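Hypothetical protein TTHA1254 (PDB 2D4P) is of unknown function but belongs to the GNAT-like acetyltransferase clan, so an acyltransferase activity is possible though not established. Local coordinates at residues A[34-39]-A[52-57]; A[62-67]-A[94-99]. All coordinates share one frame; numbering follows the deposited sequence.

Contact 1. Residues A[34-39]-A[52-57]; sequences TGHSFL and AQAVWQ
Ser37 and Thr34 meet the two polar backbone atoms of Ala52. The Ser37 hydroxyl accepts the Ala52 amide, N to OG 3.0 Å, in an almost perfectly straight bond (178° at the hydrogen). Thr34 OG1 lies 3.0 Å from Ala52 O, but its single proton is also within reach of Phe31 O in the preceding helix, so the donation to Ala52 is not settled. Beside it the Thr34 methyl packs obliquely against Gln53, CG2 to CB 3.8 Å. His36, in the loop before strand 38-42, packs beside Ala52: its CB is 4.0 Å from Ala52 CB, and its ring meets the Gln53-Ala54 peptide obliquely, CD2 4.0 Å from Ala54 N. These contacts extend the antiparallel hairpin of strands 38-42 and 45-56, the kind of element found in the central sheet of GNAT proteins; beyond the regular pairing of Phe38 with Ala50, side-chain hydroxyls take over from backbone partners. The turn leaving helix 25-34 holds them in place. Thr34 OG1, set between its backbone N and carbonyl carbon (chi1 58°), accepts His36 N at 3.0 Å in an ST turn, with Gly35 taking positive phi. A valine in place of Thr34 would probably leave the His36 amide without its acceptor and free the turn to shift away from Ala52. Farther out, Ser86 of helix 73-89 fixes the His36 ring through ND1, and Thr66 takes the amide nitrogen of Gln53.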
loop_
_atom_site.group_PDB
_atom_site.type_symbol
_atom_site.label_atom_id
_atom_site.label_comp_id
_atom_site.label_asym_id
_atom_site.label_seq_id
_atom_site.Cartn_x
_atom_site.Cartn_y
_atom_site.Cartn_z
ATOM N N THR A 34 -10.986 -0.574 4.841
ATOM C CA THR A 34 -11.042 -0.899 3.391
ATOM C C THR A 34 -11.039 -2.375 3.117
ATOM O O THR A 34 -11.603 -2.828 2.114
ATOM C CB THR A 34 -9.871 -0.305 2.583
ATOM O OG1 THR A 34 -8.630 -0.791 3.115
ATOM C CG2 THR A 34 -9.806 1.225 2.675
ATOM N N GLY A 35 -10.379 -3.133 3.985
ATOM C CA GLY A 35 -10.042 -4.534 3.717
ATOM C C GLY A 35 -8.901 -4.768 2.740
ATOM O O GLY A 35 -8.655 -5.887 2.350
ATOM N N HIS A 36 -8.191 -3.704 2.376
ATOM C CA HIS A 36 -7.096 -3.730 1.415
ATOM C C HIS A 36 -5.761 -3.238 1.979
ATOM O O HIS A 36 -4.777 -3.185 1.262
ATOM C CB HIS A 36 -7.469 -2.900 0.178
ATOM C CG HIS A 36 -8.666 -3.428 -0.553
ATOM N ND1 HIS A 36 -8.695 -4.705 -1.084
ATOM C CD2 HIS A 36 -9.890 -2.894 -0.779
ATOM C CE1 HIS A 36 -9.873 -4.905 -1.653
ATOM N NE2 HIS A 36 -10.624 -3.830 -1.466
ATOM N N SER A 37 -5.727 -2.907 3.265
ATOM C CA SER A 37 -4.547 -2.283 3.890
ATOM C C SER A 37 -3.942 -3.242 4.927
ATOM O O SER A 37 -4.665 -3.951 5.638
ATOM C CB SER A 37 -4.951 -0.962 4.535
ATOM O OG SER A 37 -5.479 -0.082 3.558
ATOM N N PHE A 38 -2.611 -3.264 4.980
ATOM C CA PHE A 38 -1.868 -4.244 5.761
ATOM C C PHE A 38 -0.648 -3.677 6.454
ATOM O O PHE A 38 -0.086 -2.682 6.027
ATOM C CB PHE A 38 -1.467 -5.421 4.851
ATOM C CG PHE A 38 -2.629 -6.116 4.276
ATOM C CD1 PHE A 38 -3.161 -5.714 3.073
ATOM C CD2 PHE A 38 -3.264 -7.125 5.002
ATOM C CE1 PHE A 38 -4.276 -6.296 2.586
ATOM C CE2 PHE A 38 -4.400 -7.756 4.498
ATOM C CZ PHE A 38 -4.891 -7.351 3.278
ATOM N N LEU A 39 -0.244 -4.370 7.519
ATOM C CA LEU A 39 1.003 -4.149 8.237
ATOM C C LEU A 39 1.876 -5.388 8.074
ATOM O O LEU A 39 1.364 -6.518 8.128
ATOM C CB LEU A 39 0.686 -3.936 9.724
ATOM C CG LEU A 39 1.827 -3.755 10.742
ATOM C CD1 LEU A 39 2.553 -2.419 10.521
ATOM C CD2 LEU A 39 1.279 -3.823 12.154
ATOM N N ALA A 52 -4.259 1.074 1.119
ATOM C CA ALA A 52 -4.899 0.820 -0.169
ATOM C C ALA A 52 -6.418 0.849 -0.041
ATOM O O ALA A 52 -6.975 0.621 1.026
ATOM C CB ALA A 52 -4.432 -0.491 -0.774
ATOM N N GLN A 53 -7.086 1.135 -1.155
ATOM C CA GLN A 53 -8.537 1.314 -1.155
ATOM C C GLN A 53 -9.126 1.061 -2.518
ATOM O O GLN A 53 -8.454 1.224 -3.551
ATOM C CB GLN A 53 -8.925 2.740 -0.688
ATOM C CG GLN A 53 -8.483 3.823 -1.661
ATOM C CD GLN A 53 -8.761 5.222 -1.097
ATOM O OE1 GLN A 53 -9.931 5.577 -0.897
ATOM N NE2 GLN A 53 -7.707 5.968 -0.800
ATOM N N ALA A 54 -10.405 0.680 -2.506
ATOM C CA ALA A 54 -11.153 0.468 -3.728
ATOM C C ALA A 54 -11.717 1.737 -4.285
ATOM O O ALA A 54 -12.296 2.563 -3.546
ATOM C CB ALA A 54 -12.276 -0.539 -3.512
ATOM N N VAL A 55 -11.530 1.895 -5.593
ATOM C CA VAL A 55 -12.038 3.033 -6.348
ATOM C C VAL A 55 -12.864 2.500 -7.523
ATOM O O VAL A 55 -12.324 1.792 -8.375
ATOM C CB VAL A 55 -10.911 3.889 -6.898
ATOM C CG1 VAL A 55 -11.476 5.078 -7.732
ATOM C CG2 VAL A 55 -9.999 4.395 -5.756
ATOM N N TRP A 56 -14.151 2.795 -7.517
ATOM C CA TRP A 56 -15.076 2.338 -8.579
ATOM C C TRP A 56 -14.780 3.121 -9.862
ATOM O O TRP A 56 -14.616 4.363 -9.854
ATOM C CB TRP A 56 -16.519 2.499 -8.162
ATOM C CG TRP A 56 -17.506 1.757 -9.012
ATOM C CD1 TRP A 56 -17.491 0.409 -9.329
ATOM C CD2 TRP A 56 -18.669 2.295 -9.626
ATOM N NE1 TRP A 56 -18.581 0.097 -10.110
ATOM C CE2 TRP A 56 -19.317 1.237 -10.313
ATOM C CE3 TRP A 56 -19.221 3.579 -9.698
ATOM C CZ2 TRP A 56 -20.504 1.415 -11.025
ATOM C CZ3 TRP A 56 -20.422 3.756 -10.426
ATOM C CH2 TRP A 56 -21.039 2.687 -11.074
ATOM N N GLN A 57 -14.642 2.383 -10.953
ATOM C CA GLN A 57 -14.391 2.986 -12.259
ATOM C C GLN A 57 -15.684 3.242 -13.059
ATOM O O GLN A 57 -15.621 3.750 -14.166
ATOM C CB GLN A 57 -13.456 2.100 -13.081
ATOM C CG GLN A 57 -12.192 1.664 -12.387
ATOM C CD GLN A 57 -11.272 2.793 -12.095
ATOM O OE1 GLN A 57 -10.750 3.402 -13.032
ATOM N NE2 GLN A 57 -11.028 3.071 -10.803
#

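Contact 2. Residues A[62-67]-A[94-99]; sequences TVLVTR and EVALHL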
loop_
_atom_site.group_PDB
_atom_site.type_symbol
_atom_site.label_atom_id
_atom_site.label_comp_id
_atom_site.label_asym_id
_atom_site.label_seq_id
_atom_site.Cartn_x
_atom_site.Cartn_y
_atom_site.Cartn_z
ATOM N N THR A 62 -10.901 -0.630 -9.243
ATOM C CA THR A 62 -9.468 -0.697 -9.076
ATOM C C THR A 62 -9.130 -0.543 -7.606
ATOM O O THR A 62 -9.781 0.250 -6.910
ATOM C CB THR A 62 -8.795 0.478 -9.846
ATOM O OG1 THR A 62 -8.999 0.306 -11.267
ATOM C CG2 THR A 62 -7.302 0.463 -9.640
ATOM N N VAL A 63 -8.132 -1.293 -7.126
ATOM C CA VAL A 63 -7.565 -1.023 -5.827
ATOM C C VAL A 63 -6.319 -0.175 -6.026
ATOM O O VAL A 63 -5.388 -0.580 -6.704
ATOM C CB VAL A 63 -7.285 -2.331 -5.039
ATOM C CG1 VAL A 63 -6.295 -2.033 -3.882
ATOM C CG2 VAL A 63 -8.595 -2.876 -4.491
ATOM N N LEU A 64 -6.343 1.047 -5.487
ATOM C CA LEU A 64 -5.204 1.931 -5.519
ATOM C C LEU A 64 -4.438 1.872 -4.210
ATOM O O LEU A 64 -5.010 2.032 -3.119
ATOM C CB LEU A 64 -5.681 3.359 -5.753
ATOM C CG LEU A 64 -4.614 4.411 -5.997
ATOM C CD1 LEU A 64 -3.707 4.120 -7.217
ATOM C CD2 LEU A 64 -5.332 5.778 -6.150
ATOM N N VAL A 65 -3.147 1.613 -4.326
ATOM C CA VAL A 65 -2.248 1.663 -3.176
ATOM C C VAL A 65 -1.778 3.119 -3.057
ATOM O O VAL A 65 -0.914 3.582 -3.800
ATOM C CB VAL A 65 -1.039 0.711 -3.329
ATOM C CG1 VAL A 65 -0.202 0.752 -2.061
ATOM C CG2 VAL A 65 -1.457 -0.715 -3.645
ATOM N N THR A 66 -2.375 3.805 -2.118
ATOM C CA THR A 66 -2.152 5.179 -1.825
ATOM C C THR A 66 -0.776 5.409 -1.266
ATOM O O THR A 66 -0.120 6.428 -1.542
ATOM C CB THR A 66 -3.293 5.595 -0.801
ATOM O OG1 THR A 66 -4.570 5.282 -1.419
ATOM C CG2 THR A 66 -3.275 7.009 -0.600
ATOM N N ARG A 67 -0.332 4.465 -0.438
ATOM C CA ARG A 67 0.957 4.539 0.190
ATOM C C ARG A 67 1.496 3.168 0.524
ATOM O O ARG A 67 0.766 2.333 1.054
ATOM C CB ARG A 67 0.874 5.354 1.486
ATOM C CG ARG A 67 2.228 5.620 2.065
ATOM C CD ARG A 67 2.208 6.665 3.115
ATOM N NE ARG A 67 3.552 6.914 3.622
ATOM C CZ ARG A 67 3.777 7.643 4.695
ATOM N NH1 ARG A 67 2.745 8.166 5.352
ATOM N NH2 ARG A 67 5.024 7.814 5.131
ATOM N N GLU A 94 -8.076 -4.596 -11.206
ATOM C CA GLU A 94 -6.647 -4.292 -11.201
ATOM C C GLU A 94 -6.219 -3.588 -9.951
ATOM O O GLU A 94 -7.037 -3.043 -9.224
ATOM C CB GLU A 94 -6.258 -3.459 -12.399
ATOM C CG GLU A 94 -6.870 -2.073 -12.482
ATOM C CD GLU A 94 -6.368 -1.319 -13.708
ATOM O OE1 GLU A 94 -6.392 -1.902 -14.801
ATOM O OE2 GLU A 94 -5.889 -0.165 -13.569
ATOM N N VAL A 95 -4.914 -3.609 -9.715
ATOM C CA VAL A 95 -4.300 -2.916 -8.609
ATOM C C VAL A 95 -3.283 -1.946 -9.214
ATOM O O VAL A 95 -2.520 -2.296 -10.120
ATOM C CB VAL A 95 -3.579 -3.892 -7.659
ATOM C CG1 VAL A 95 -2.889 -3.173 -6.537
ATOM C CG2 VAL A 95 -4.555 -5.015 -7.120
ATOM N N ALA A 96 -3.288 -0.728 -8.719
ATOM C CA ALA A 96 -2.423 0.333 -9.237
ATOM C C ALA A 96 -1.729 1.077 -8.120
ATOM O O ALA A 96 -2.233 1.144 -6.988
ATOM C CB ALA A 96 -3.256 1.332 -10.088
ATOM N N LEU A 97 -0.578 1.670 -8.455
ATOM C CA LEU A 97 0.241 2.386 -7.488
ATOM C C LEU A 97 0.963 3.495 -8.259
ATOM O O LEU A 97 1.384 3.286 -9.398
ATOM C CB LEU A 97 1.260 1.395 -6.900
ATOM C CG LEU A 97 2.201 1.771 -5.768
ATOM C CD1 LEU A 97 2.506 0.565 -4.931
ATOM C CD2 LEU A 97 3.477 2.346 -6.334
ATOM N N HIS A 98 1.111 4.665 -7.641
ATOM C CA HIS A 98 1.935 5.745 -8.201
ATOM C C HIS A 98 3.357 5.657 -7.601
ATOM O O HIS A 98 3.568 5.916 -6.418
ATOM C CB HIS A 98 1.286 7.118 -7.951
ATOM C CG HIS A 98 -0.117 7.240 -8.482
ATOM N ND1 HIS A 98 -1.028 8.142 -7.972
ATOM C CD2 HIS A 98 -0.749 6.614 -9.506
ATOM C CE1 HIS A 98 -2.174 8.033 -8.629
ATOM N NE2 HIS A 98 -2.034 7.115 -9.564
ATOM N N LEU A 99 4.309 5.231 -8.406
ATOM C CA LEU A 99 5.654 4.902 -7.979
ATOM C C LEU A 99 6.647 6.097 -8.156
ATOM O O LEU A 99 6.734 6.689 -9.210
ATOM C CB LEU A 99 6.124 3.675 -8.781
ATOM C CG LEU A 99 7.613 3.301 -8.773
ATOM C CD1 LEU A 99 8.067 2.801 -7.394
ATOM C CD2 LEU A 99 7.960 2.294 -9.878
HETATM O O HOH W 1 -7.684 2.163 -12.562
HETATM O O HOH W 2 0.309 5.358 -5.015
#
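Leu64 carries its CG anti to the backbone N (chi1 -172°), and from there the CD1 branch reaches across to strand 94-97, 3.3 Å from Ala96 O and 4.0 Å from Ala96 CB. The same methyl sits over one face of the His98 imidazole, displaced toward the ring's rim. On the other face of the sheet Val65 places CG2 beside its own N, which brings it to 4.1 Å from Val95 CG1, while its CB packs on Leu97 CD1. Between these two layers of side chains the backbones pair in parallel: Glu94 O accepts Val63 N, Val63 O accepts Ala96 N, and Ala96 O accepts Val65 N at 2.9 Å, this last bond nearly straight at 172°. At one end Thr62 OG1 lies 3.4 Å from Glu94 CG, and a water that is 2.6 Å from Thr62 OG1 also donates to Glu94 OE2. At the other end direct pairing gives way: a second water donates to Val65 O and accepts from His98 N at 2.8 Å, bridging strand 61-70 to His98 where the two segments part, consistent with the splayed fourth and fifth strands of GNAT folds. The two strands, inclined at 24°, belong to a beta-alpha-beta unit joined through helix 73-89, whose Val83 covers Val63, Val65 and Val95; helix 104-112 meets Leu97 through Leu106, and strand 45-56 borders strand 61-70 along its other edge.

Contact 1 and contact 2 lie in series along the chain, the first closing before the second opens, and their centres are about 9 Å apart in one mixed sheet. Strand 45-56 of contact 1 runs antiparallel beside strand 61-70 of contact 2, and the two probably bond directly, with Val55 N 2.7 Å from Thr62 O and Gln53 O 2.9 Å from Leu64 N. The sheet thus passes continuously from the hairpin to the parallel pair that ends at edge strand 94-97. Helix 73-89 serves both, packing on Phe38 as well as Val63, Val65 and Val95 and hydrogen-bonding to His36 through Ser86, so hairpin and crossover are covered by the same helix, as expected for a GNAT-like fold.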